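Local coordinates for protein enterotoxin type A (Staphylococcus aureus, PDB 1DYQ) that acts as a superantigen, binding MHC class II molecules and T-cell receptors to activate host T cells, and causes staphylococcal food poisoning, at residues Q47-F55 against D67-V78. The protein carries 3 engineered substitutions. Numbering follows the deposited sequence.
Engineered in segment 47-55: Arg-49 (natural residue Leu). Engineered in segment 67-78: Arg-71 (natural residue Asp).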
# COMPACT_ATOMS: atom_id res chain seq x y z
N GLN A 47 -0.99 -23.25 -2.64
CA GLN A 47 -0.92 -22.63 -1.31
C GLN A 47 0.26 -23.23 -0.54
O GLN A 47 0.61 -24.39 -0.74
CB GLN A 47 -2.21 -22.82 -0.54
CG GLN A 47 -3.44 -22.25 -1.21
CD GLN A 47 -4.68 -22.32 -0.36
OE1 GLN A 47 -5.25 -23.37 -0.14
NE2 GLN A 47 -5.13 -21.15 0.10
N PHE A 48 0.96 -22.37 0.18
CA PHE A 48 2.07 -22.86 1.02
C PHE A 48 1.49 -23.39 2.33
O PHE A 48 1.59 -24.56 2.71
CB PHE A 48 3.03 -21.70 1.22
CG PHE A 48 4.19 -21.95 2.10
CD1 PHE A 48 4.90 -23.15 2.01
CD2 PHE A 48 4.60 -21.02 3.06
CE1 PHE A 48 5.96 -23.41 2.85
CE2 PHE A 48 5.66 -21.29 3.89
CZ PHE A 48 6.35 -22.48 3.79
N ARG A 49 0.77 -22.53 3.01
CA ARG A 49 0.07 -22.83 4.28
C ARG A 49 -0.83 -21.62 4.55
O ARG A 49 -0.82 -20.63 3.79
CB ARG A 49 1.17 -22.98 5.34
CG ARG A 49 2.01 -21.76 5.63
CD ARG A 49 3.13 -21.98 6.62
NE ARG A 49 3.90 -20.74 6.81
CZ ARG A 49 5.13 -20.64 7.25
NH1 ARG A 49 5.85 -21.70 7.56
NH2 ARG A 49 5.67 -19.42 7.38
N GLN A 50 -1.46 -21.59 5.71
CA GLN A 50 -2.18 -20.40 6.19
C GLN A 50 -3.09 -19.91 5.13
O GLN A 50 -3.72 -20.78 4.44
CB GLN A 50 -1.10 -19.42 6.66
CG GLN A 50 -0.59 -19.62 8.06
CD GLN A 50 -1.60 -19.83 9.15
OE1 GLN A 50 -2.72 -19.36 9.21
NE2 GLN A 50 -1.15 -20.62 10.14
N HIS A 51 -3.29 -18.65 4.88
CA HIS A 51 -4.20 -18.07 3.92
C HIS A 51 -3.39 -17.36 2.85
O HIS A 51 -2.99 -16.20 2.91
CB HIS A 51 -5.33 -17.26 4.50
CG HIS A 51 -5.96 -17.80 5.77
ND1 HIS A 51 -6.71 -18.94 5.75
CD2 HIS A 51 -5.86 -17.37 7.04
CE1 HIS A 51 -7.07 -19.22 6.99
NE2 HIS A 51 -6.58 -18.27 7.80
N THR A 52 -2.70 -18.13 2.03
CA THR A 52 -1.74 -17.66 1.09
C THR A 52 -1.97 -18.16 -0.33
O THR A 52 -2.68 -19.18 -0.54
CB THR A 52 -0.27 -18.04 1.46
OG1 THR A 52 -0.14 -19.48 1.46
CG2 THR A 52 0.06 -17.52 2.85
N ILE A 53 -1.49 -17.42 -1.30
CA ILE A 53 -1.38 -17.92 -2.69
C ILE A 53 0.06 -17.82 -3.08
O ILE A 53 0.72 -16.76 -2.99
CB ILE A 53 -2.27 -17.16 -3.68
CG1 ILE A 53 -3.75 -17.35 -3.37
CG2 ILE A 53 -1.98 -17.73 -5.11
CD1 ILE A 53 -4.65 -16.43 -4.19
N LEU A 54 0.65 -18.91 -3.58
CA LEU A 54 2.00 -18.98 -4.02
C LEU A 54 2.16 -18.95 -5.53
O LEU A 54 1.56 -19.79 -6.22
CB LEU A 54 2.66 -20.28 -3.45
CG LEU A 54 4.11 -20.46 -3.88
CD1 LEU A 54 5.01 -19.39 -3.29
CD2 LEU A 54 4.60 -21.85 -3.43
N PHE A 55 2.80 -17.94 -6.05
CA PHE A 55 3.10 -17.80 -7.47
C PHE A 55 4.51 -18.31 -7.73
O PHE A 55 5.52 -17.63 -7.57
CB PHE A 55 2.91 -16.37 -7.97
CG PHE A 55 1.48 -15.89 -7.92
CD1 PHE A 55 0.97 -15.31 -6.77
CD2 PHE A 55 0.64 -16.02 -9.02
CE1 PHE A 55 -0.34 -14.90 -6.70
CE2 PHE A 55 -0.67 -15.59 -8.96
CZ PHE A 55 -1.17 -15.03 -7.81
N ASP A 67 10.08 -17.03 -6.26
CA ASP A 67 8.66 -17.17 -6.02
C ASP A 67 8.08 -15.95 -5.26
O ASP A 67 8.80 -15.32 -4.51
CB ASP A 67 8.40 -18.40 -5.15
CG ASP A 67 8.84 -19.71 -5.78
OD1 ASP A 67 9.10 -19.76 -6.99
OD2 ASP A 67 8.93 -20.71 -5.03
N LEU A 68 6.80 -15.72 -5.50
CA LEU A 68 6.07 -14.67 -4.75
C LEU A 68 4.94 -15.29 -3.94
O LEU A 68 4.07 -15.99 -4.51
CB LEU A 68 5.48 -13.65 -5.76
CG LEU A 68 4.57 -12.58 -5.11
CD1 LEU A 68 5.40 -11.64 -4.25
CD2 LEU A 68 3.87 -11.77 -6.22
N LEU A 69 4.93 -15.09 -2.65
CA LEU A 69 3.92 -15.56 -1.76
C LEU A 69 2.98 -14.42 -1.33
O LEU A 69 3.52 -13.47 -0.74
CB LEU A 69 4.54 -16.21 -0.51
CG LEU A 69 3.55 -16.81 0.46
CD1 LEU A 69 2.80 -17.99 -0.15
CD2 LEU A 69 4.19 -17.21 1.78
N VAL A 70 1.73 -14.51 -1.64
CA VAL A 70 0.76 -13.46 -1.22
C VAL A 70 0.09 -13.91 0.03
O VAL A 70 -0.44 -15.05 0.12
CB VAL A 70 -0.26 -13.16 -2.32
CG1 VAL A 70 -1.20 -12.04 -1.86
CG2 VAL A 70 0.43 -12.78 -3.62
N ARG A 71 0.07 -13.10 1.08
CA ARG A 71 -0.46 -13.40 2.37
C ARG A 71 -1.78 -12.64 2.66
O ARG A 71 -1.82 -11.45 2.29
CB ARG A 71 0.53 -13.04 3.49
CG ARG A 71 1.90 -13.69 3.33
CD ARG A 71 2.87 -13.31 4.48
NE ARG A 71 2.34 -13.73 5.76
CZ ARG A 71 2.78 -13.40 6.96
NH1 ARG A 71 3.83 -12.62 7.11
NH2 ARG A 71 2.13 -13.86 8.04
N PHE A 72 -2.76 -13.33 3.11
CA PHE A 72 -4.07 -12.72 3.42
C PHE A 72 -4.44 -12.96 4.88
O PHE A 72 -3.99 -13.89 5.54
CB PHE A 72 -5.13 -13.34 2.50
CG PHE A 72 -4.88 -13.22 1.05
CD1 PHE A 72 -5.21 -12.07 0.33
CD2 PHE A 72 -4.25 -14.24 0.34
CE1 PHE A 72 -4.98 -11.98 -1.02
CE2 PHE A 72 -4.01 -14.16 -1.01
CZ PHE A 72 -4.40 -13.03 -1.71
N ASP A 73 -5.44 -12.19 5.35
CA ASP A 73 -5.89 -12.29 6.71
C ASP A 73 -6.70 -13.55 7.00
O ASP A 73 -6.72 -13.95 8.19
CB ASP A 73 -6.83 -11.10 7.06
CG ASP A 73 -6.17 -9.87 7.53
OD1 ASP A 73 -4.96 -9.79 7.76
OD2 ASP A 73 -6.93 -8.83 7.66
N SER A 74 -7.46 -14.05 6.07
CA SER A 74 -8.44 -15.09 6.33
C SER A 74 -8.74 -15.96 5.14
O SER A 74 -8.39 -15.70 4.01
CB SER A 74 -9.77 -14.37 6.74
OG SER A 74 -10.34 -13.78 5.57
N LYS A 75 -9.41 -17.09 5.46
CA LYS A 75 -9.82 -18.05 4.44
C LYS A 75 -10.84 -17.48 3.49
O LYS A 75 -10.71 -17.61 2.27
CB LYS A 75 -10.30 -19.31 5.14
CG LYS A 75 -11.29 -20.19 4.46
CD LYS A 75 -11.99 -21.11 5.48
CE LYS A 75 -12.62 -20.28 6.60
NZ LYS A 75 -13.14 -21.15 7.69
N ASP A 76 -11.77 -16.65 3.99
CA ASP A 76 -12.73 -16.02 3.05
C ASP A 76 -12.04 -15.12 2.06
O ASP A 76 -12.40 -15.08 0.87
CB ASP A 76 -13.82 -15.30 3.84
CG ASP A 76 -14.92 -16.28 4.25
OD1 ASP A 76 -14.63 -17.48 4.39
OD2 ASP A 76 -16.07 -15.83 4.39
N ILE A 77 -10.97 -14.41 2.48
CA ILE A 77 -10.28 -13.53 1.56
C ILE A 77 -9.47 -14.31 0.53
O ILE A 77 -9.61 -14.07 -0.67
CB ILE A 77 -9.39 -12.51 2.28
CG1 ILE A 77 -10.26 -11.56 3.12
CG2 ILE A 77 -8.56 -11.71 1.27
CD1 ILE A 77 -9.43 -10.75 4.11
N VAL A 78 -8.70 -15.31 0.99
CA VAL A 78 -7.91 -16.08 0.03
C VAL A 78 -8.82 -16.83 -0.93
O VAL A 78 -8.54 -16.85 -2.14
CB VAL A 78 -6.86 -16.98 0.69
CG1 VAL A 78 -7.43 -18.09 1.51
CG2 VAL A 78 -5.94 -17.54 -0.42
O HOH W 1 -2.37 -16.15 6.18
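The carbonyl oxygen of Val-70 is met twice by segment 47-55. Ile-53 N donates a hydrogen bond to Val-70 O (3.0 Å), and Thr-52 CA adds a more bent C-H...O contact to Val-70 O (3.1 Å). Val-70 N returns a nearly straight bond to Ile-53 O (2.8 Å, 175° at the hydrogen). Phe-55 and Leu-68 form the next hydrogen-bonded pair, and Phe-72 N adds one more backbone bond, to His-51 O. A water bridges His-51 N and Phe-72 O beyond it.

On one side of the sheet, Leu-69 CD1 presses on Thr-52 CB at 3.5 Å, a tight carbon contact, and also meets Leu-54 CB. The Thr-52 hydroxyl donates to the carbonyl oxygen of the engineered Arg-49 (OG1 to O 2.7 Å), which ties back the turn before the strand. The other side carries Ile-53, Phe-55 and Val-70; the edge of the Phe-55 ring, at CE1, meets Val-70 CG2.

The His-51 imidazole lies with one face over the start of helix 75-81. Ser-74 CA makes a CH-pi contact 3.8 Å from the ring centroid, while Ser-74 OG caps Ile-77 N. With chi1 at 66°, Val-78 turns CG2 away from its own N, where it meets Ile-53 CG1 at 3.7 Å, while CG1 rests on His-51 CB.

Strand 67-71 also pairs with strand 105-114. The contact is an antiparallel beta hairpin running into a helix, within the OB-fold domain of staphylococcal superantigens.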